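Local coordinates for polycyclic ketone monooxygenase (Myceliophthora thermophila, PDB 5MQ6), which uses FAD and NADPH to insert one oxygen atom beside the carbonyl of various ketones, polycyclic ones especially, giving esters or lactones, at residues His246-Asn251 with Thr476-Pro481. Numbering follows the deposited sequence.
Sequences HTARWN and TGYVTP. With NDP (NADPH dihydro-nicotinamide-adenine-dinucleotide phosphate), chain C.
H246 meets the 476-481 loop with the edge of its imidazole: NE2 lies 2.8 Å from G477 O, a weak hydrogen bond bent to 128°, and Q230 O is a second, weak partner of the same nitrogen. CG stands anti to the backbone N (chi1 -166°), which carries the ring across to that carbonyl. On the other side, H246 ND1 accepts a hydrogen bond from A248 N at 3.2 Å, in the ring plane. A248 closes the tight part, CB resting 3.7 Å from Y478 CE2. Beyond, the fit is looser: the imidazole edge points toward the Y478 face, edge-to-face, centroids 6.0 Å apart and planes at 66°. There a water donates to Y478 OH at 2.6 Å and bonds T247 OG1; N125 OD1 is the hydroxyl's main partner. With an alanine here instead of H246, G477 O is likely to lose this donor and A248 N its acceptor. The two loops follow neighbouring parallel strands, 244-246 and 471-474, of the NADPH-binding Rossmann-type sheet. G477 CA passes 3.2 Å from O3 of the NADPH diphosphate, and Y478 also touches FAD. ND1 thus sets the ring so that NE2 can reach a backbone lining the NADPH pocket, though the link itself is weak.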
ATOM      1  N   HIS A 246      17.681  -4.411  -0.521  1.00 34.50           N
ATOM      2  CA  HIS A 246      16.311  -4.325  -1.024  1.00 30.24           C
ATOM      3  C   HIS A 246      16.067  -2.861  -1.364  1.00 27.38           C
ATOM      4  O   HIS A 246      16.648  -1.967  -0.790  1.00 29.70           O
ATOM      5  CB  HIS A 246      15.325  -4.951  -0.006  1.00 29.40           C
ATOM      6  CG  HIS A 246      13.939  -5.229  -0.535  1.00 23.68           C
ATOM      7  ND1 HIS A 246      13.044  -4.227  -0.819  1.00 27.45           N
ATOM      8  CD2 HIS A 246      13.248  -6.387  -0.687  1.00 32.19           C
ATOM      9  CE1 HIS A 246      11.893  -4.743  -1.221  1.00 26.54           C
ATOM     10  NE2 HIS A 246      11.978  -6.057  -1.127  1.00 29.76           N
ATOM     11  N   THR A 247      15.274  -2.594  -2.379  1.00 25.50           N
ATOM     12  CA  THR A 247      14.992  -1.224  -2.777  1.00 22.86           C
ATOM     13  C   THR A 247      14.374  -0.388  -1.664  1.00 21.74           C
ATOM     14  O   THR A 247      14.501   0.860  -1.597  1.00 21.98           O
ATOM     15  CB  THR A 247      14.007  -1.257  -3.992  1.00 25.66           C
ATOM     16  OG1 THR A 247      12.825  -2.041  -3.704  1.00 24.54           O
ATOM     17  CG2 THR A 247      14.683  -1.940  -5.179  1.00 22.78           C
ATOM     18  N   ALA A 248      13.605  -1.073  -0.821  1.00 21.25           N
ATOM     19  CA  ALA A 248      12.933  -0.416   0.331  1.00 25.62           C
ATOM     20  C   ALA A 248      13.943  -0.104   1.472  1.00 31.79           C
ATOM     21  O   ALA A 248      13.643   0.642   2.394  1.00 29.78           O
ATOM     22  CB  ALA A 248      11.796  -1.277   0.814  1.00 24.49           C
ATOM     23  N   ARG A 249      15.144  -0.683   1.390  1.00 29.43           N
ATOM     24  CA  ARG A 249      16.245  -0.266   2.297  1.00 29.96           C
ATOM     25  C   ARG A 249      17.548   0.020   1.485  1.00 31.42           C
ATOM     26  O   ARG A 249      18.585  -0.716   1.632  1.00 29.22           O
ATOM     27  CB  ARG A 249      16.433  -1.336   3.380  1.00 28.57           C
ATOM     28  CG  ARG A 249      15.153  -1.797   4.072  1.00 31.29           C
ATOM     29  CD  ARG A 249      14.679  -0.817   5.179  1.00 32.39           C
ATOM     30  NE  ARG A 249      13.474  -1.348   5.908  1.00 31.54           N
ATOM     31  CZ  ARG A 249      12.209  -1.234   5.523  1.00 32.69           C
ATOM     32  NH1 ARG A 249      11.896  -0.644   4.406  1.00 30.90           N
ATOM     33  NH2 ARG A 249      11.212  -1.740   6.278  1.00 43.66           N
ATOM     34  N   TRP A 250      17.495   1.091   0.663  1.00 28.57           N
ATOM     35  CA  TRP A 250      18.559   1.343  -0.308  1.00 30.79           C
ATOM     36  C   TRP A 250      19.930   1.625   0.338  1.00 34.71           C
ATOM     37  O   TRP A 250      20.040   2.445   1.227  1.00 35.80           O
ATOM     38  CB  TRP A 250      18.243   2.503  -1.146  1.00 30.32           C
ATOM     39  CG  TRP A 250      19.138   2.631  -2.391  1.00 35.57           C
ATOM     40  CD1 TRP A 250      20.215   3.438  -2.532  1.00 35.21           C
ATOM     41  CD2 TRP A 250      18.968   1.959  -3.654  1.00 32.27           C
ATOM     42  NE1 TRP A 250      20.728   3.323  -3.779  1.00 33.44           N
ATOM     43  CE2 TRP A 250      20.003   2.411  -4.493  1.00 33.88           C
ATOM     44  CE3 TRP A 250      18.036   1.020  -4.142  1.00 25.56           C
ATOM     45  CZ2 TRP A 250      20.140   1.969  -5.817  1.00 36.57           C
ATOM     46  CZ3 TRP A 250      18.131   0.592  -5.437  1.00 33.02           C
ATOM     47  CH2 TRP A 250      19.193   1.051  -6.277  1.00 35.74           C
ATOM     48  N   ASN A 251      20.965   1.024  -0.225  1.00 36.33           N
ATOM     49  CA  ASN A 251      22.361   1.155   0.278  1.00 31.23           C
ATOM     50  C   ASN A 251      23.198   2.054  -0.616  1.00 32.73           C
ATOM     51  O   ASN A 251      23.860   1.603  -1.579  1.00 32.40           O
ATOM     52  CB  ASN A 251      23.002  -0.189   0.426  1.00 29.48           C
ATOM     53  CG  ASN A 251      24.290  -0.129   1.216  1.00 34.01           C
ATOM     54  OD1 ASN A 251      24.946   0.930   1.331  1.00 32.20           O
ATOM     55  ND2 ASN A 251      24.649  -1.255   1.782  1.00 37.15           N
ATOM     56  N   THR A 476      11.801  -6.938  -4.971  1.00 34.06           N
ATOM     57  CA  THR A 476      10.917  -8.065  -4.917  1.00 31.84           C
ATOM     58  C   THR A 476       9.684  -7.776  -4.026  1.00 30.78           C
ATOM     59  O   THR A 476       8.853  -8.664  -3.751  1.00 32.67           O
ATOM     60  CB  THR A 476      11.686  -9.290  -4.463  1.00 32.61           C
ATOM     61  OG1 THR A 476      12.591  -8.895  -3.433  1.00 30.37           O
ATOM     62  CG2 THR A 476      12.518  -9.811  -5.646  1.00 35.85           C
ATOM     63  N   GLY A 477       9.530  -6.536  -3.613  1.00 28.95           N
ATOM     64  CA  GLY A 477       8.260  -6.128  -3.123  1.00 30.85           C
ATOM     65  C   GLY A 477       8.148  -6.387  -1.633  1.00 31.43           C
ATOM     66  O   GLY A 477       9.169  -6.495  -0.956  1.00 36.09           O
ATOM     67  N   TYR A 478       6.903  -6.426  -1.159  1.00 31.94           N
ATOM     68  CA  TYR A 478       6.508  -6.397   0.270  1.00 30.21           C
ATOM     69  C   TYR A 478       5.496  -7.459   0.517  1.00 29.55           C
ATOM     70  O   TYR A 478       4.766  -7.837  -0.377  1.00 31.05           O
ATOM     71  CB  TYR A 478       5.813  -5.062   0.633  1.00 29.36           C
ATOM     72  CG  TYR A 478       6.624  -3.884   0.230  1.00 29.36           C
ATOM     73  CD1 TYR A 478       6.685  -3.499  -1.115  1.00 28.01           C
ATOM     74  CD2 TYR A 478       7.411  -3.160   1.181  1.00 30.46           C
ATOM     75  CE1 TYR A 478       7.485  -2.408  -1.522  1.00 31.19           C
ATOM     76  CE2 TYR A 478       8.205  -2.042   0.774  1.00 28.52           C
ATOM     77  CZ  TYR A 478       8.249  -1.672  -0.586  1.00 31.55           C
ATOM     78  OH  TYR A 478       9.000  -0.582  -1.044  1.00 29.43           O
ATOM     79  N   VAL A 479       5.359  -7.885   1.768  1.00 36.03           N
ATOM     80  CA  VAL A 479       4.232  -8.782   2.124  1.00 34.28           C
ATOM     81  C   VAL A 479       2.904  -8.180   1.591  1.00 33.24           C
ATOM     82  O   VAL A 479       2.639  -6.968   1.743  1.00 28.59           O
ATOM     83  CB  VAL A 479       4.126  -9.056   3.644  1.00 34.65           C
ATOM     84  CG1 VAL A 479       2.877  -9.902   3.996  1.00 37.60           C
ATOM     85  CG2 VAL A 479       5.379  -9.762   4.137  1.00 34.43           C
ATOM     86  N   THR A 480       2.117  -9.038   0.928  1.00 29.01           N
ATOM     87  CA  THR A 480       0.882  -8.581   0.359  1.00 31.49           C
ATOM     88  C   THR A 480      -0.043  -7.769   1.352  1.00 32.34           C
ATOM     89  O   THR A 480      -0.109  -8.082   2.552  1.00 31.12           O
ATOM     90  CB  THR A 480       0.101  -9.740  -0.299  1.00 31.89           C
ATOM     91  OG1 THR A 480      -1.111  -9.224  -0.809  1.00 28.56           O
ATOM     92  CG2 THR A 480      -0.260 -10.857   0.669  1.00 33.80           C
ATOM     93  N   PRO A 481      -0.743  -6.729   0.828  1.00 34.50           N
ATOM     94  CA  PRO A 481      -1.731  -6.028   1.644  1.00 30.13           C
ATOM     95  C   PRO A 481      -2.821  -6.946   2.191  1.00 32.78           C
ATOM     96  O   PRO A 481      -3.411  -6.646   3.259  1.00 31.40           O
ATOM     97  CB  PRO A 481      -2.313  -5.011   0.651  1.00 28.21           C
ATOM     98  CG  PRO A 481      -1.106  -4.637  -0.202  1.00 30.23           C
ATOM     99  CD  PRO A 481      -0.514  -5.994  -0.464  1.00 32.84           C
TER
HETATM  100  PA  NDP C 701       6.090  -5.761  -6.477  1.00 38.97           P
HETATM  101  O1A NDP C 701       5.632  -6.860  -5.455  1.00 46.64           O
HETATM  102  O2A NDP C 701       5.120  -4.934  -7.282  1.00 41.90           O
HETATM  103  O5B NDP C 701       7.191  -6.451  -7.422  1.00 42.74           O
HETATM  104  C5B NDP C 701       8.061  -7.474  -6.981  1.00 42.33           C
HETATM  105  C4B NDP C 701       8.681  -7.989  -8.264  1.00 45.16           C
HETATM  106  O4B NDP C 701       9.591  -9.081  -7.968  1.00 50.70           O
HETATM  107  C3B NDP C 701       7.613  -8.502  -9.236  1.00 36.94           C
HETATM  108  O3B NDP C 701       7.863  -7.950 -10.542  1.00 34.30           O
HETATM  109  C2B NDP C 701       7.816  -9.997  -9.111  1.00 41.16           C
HETATM  110  O2B NDP C 701       7.357 -10.763 -10.263  1.00 40.59           O
HETATM  111  C1B NDP C 701       9.305 -10.106  -8.870  1.00 42.36           C
HETATM  112  N9A NDP C 701       9.648 -11.421  -8.324  1.00 46.35           N
HETATM  113  C8A NDP C 701       9.117 -12.055  -7.229  1.00 54.53           C
HETATM  114  N7A NDP C 701       9.666 -13.274  -7.064  1.00 43.94           N
HETATM  115  C5A NDP C 701      10.547 -13.384  -8.091  1.00 46.79           C
HETATM  116  C6A NDP C 701      11.447 -14.437  -8.542  1.00 41.56           C
HETATM  117  N6A NDP C 701      11.485 -15.563  -7.840  1.00 39.73           N
HETATM  118  N1A NDP C 701      12.195 -14.198  -9.640  1.00 50.35           N
HETATM  119  C2A NDP C 701      12.141 -13.035 -10.365  1.00 51.54           C
HETATM  120  N3A NDP C 701      11.330 -12.014 -10.041  1.00 50.18           N
HETATM  121  C4A NDP C 701      10.535 -12.172  -8.925  1.00 47.49           C
HETATM  122  O3  NDP C 701       6.989  -4.675  -5.731  1.00 38.10           O
HETATM  123  PN  NDP C 701       7.364  -3.121  -6.114  1.00 39.29           P
HETATM  124  O1N NDP C 701       8.331  -2.663  -4.975  1.00 42.33           O
HETATM  125  O2N NDP C 701       7.882  -3.003  -7.530  1.00 32.70           O
HETATM  126  O5D NDP C 701       5.965  -2.312  -6.020  1.00 35.58           O
HETATM  127  C5D NDP C 701       5.167  -2.461  -4.796  1.00 40.16           C
HETATM  128  C4D NDP C 701       4.088  -1.397  -4.708  1.00 37.14           C
HETATM  129  O4D NDP C 701       4.670  -0.097  -4.463  1.00 48.07           O
HETATM  130  C3D NDP C 701       3.446  -1.188  -6.082  1.00 42.79           C
HETATM  131  O3D NDP C 701       2.628  -2.300  -6.609  1.00 30.83           O
HETATM  132  C2D NDP C 701       2.849   0.228  -5.940  1.00 48.84           C
HETATM  133  O2D NDP C 701       1.615   0.207  -5.150  1.00 58.83           O
HETATM  134  C1D NDP C 701       4.023   0.954  -5.285  1.00 51.37           C
HETATM  135  P2B NDP C 701       5.833 -11.320 -10.281  1.00 42.95           P
HETATM  136  O1X NDP C 701       5.627 -11.928  -8.886  1.00 44.94           O
HETATM  137  O2X NDP C 701       5.752 -12.434 -11.303  1.00 47.17           O
HETATM  138  O3X NDP C 701       4.937 -10.151 -10.715  1.00 40.76           O
HETATM  139  O   HOH W   1      10.903  -0.511  -2.849  1.00 31.07           O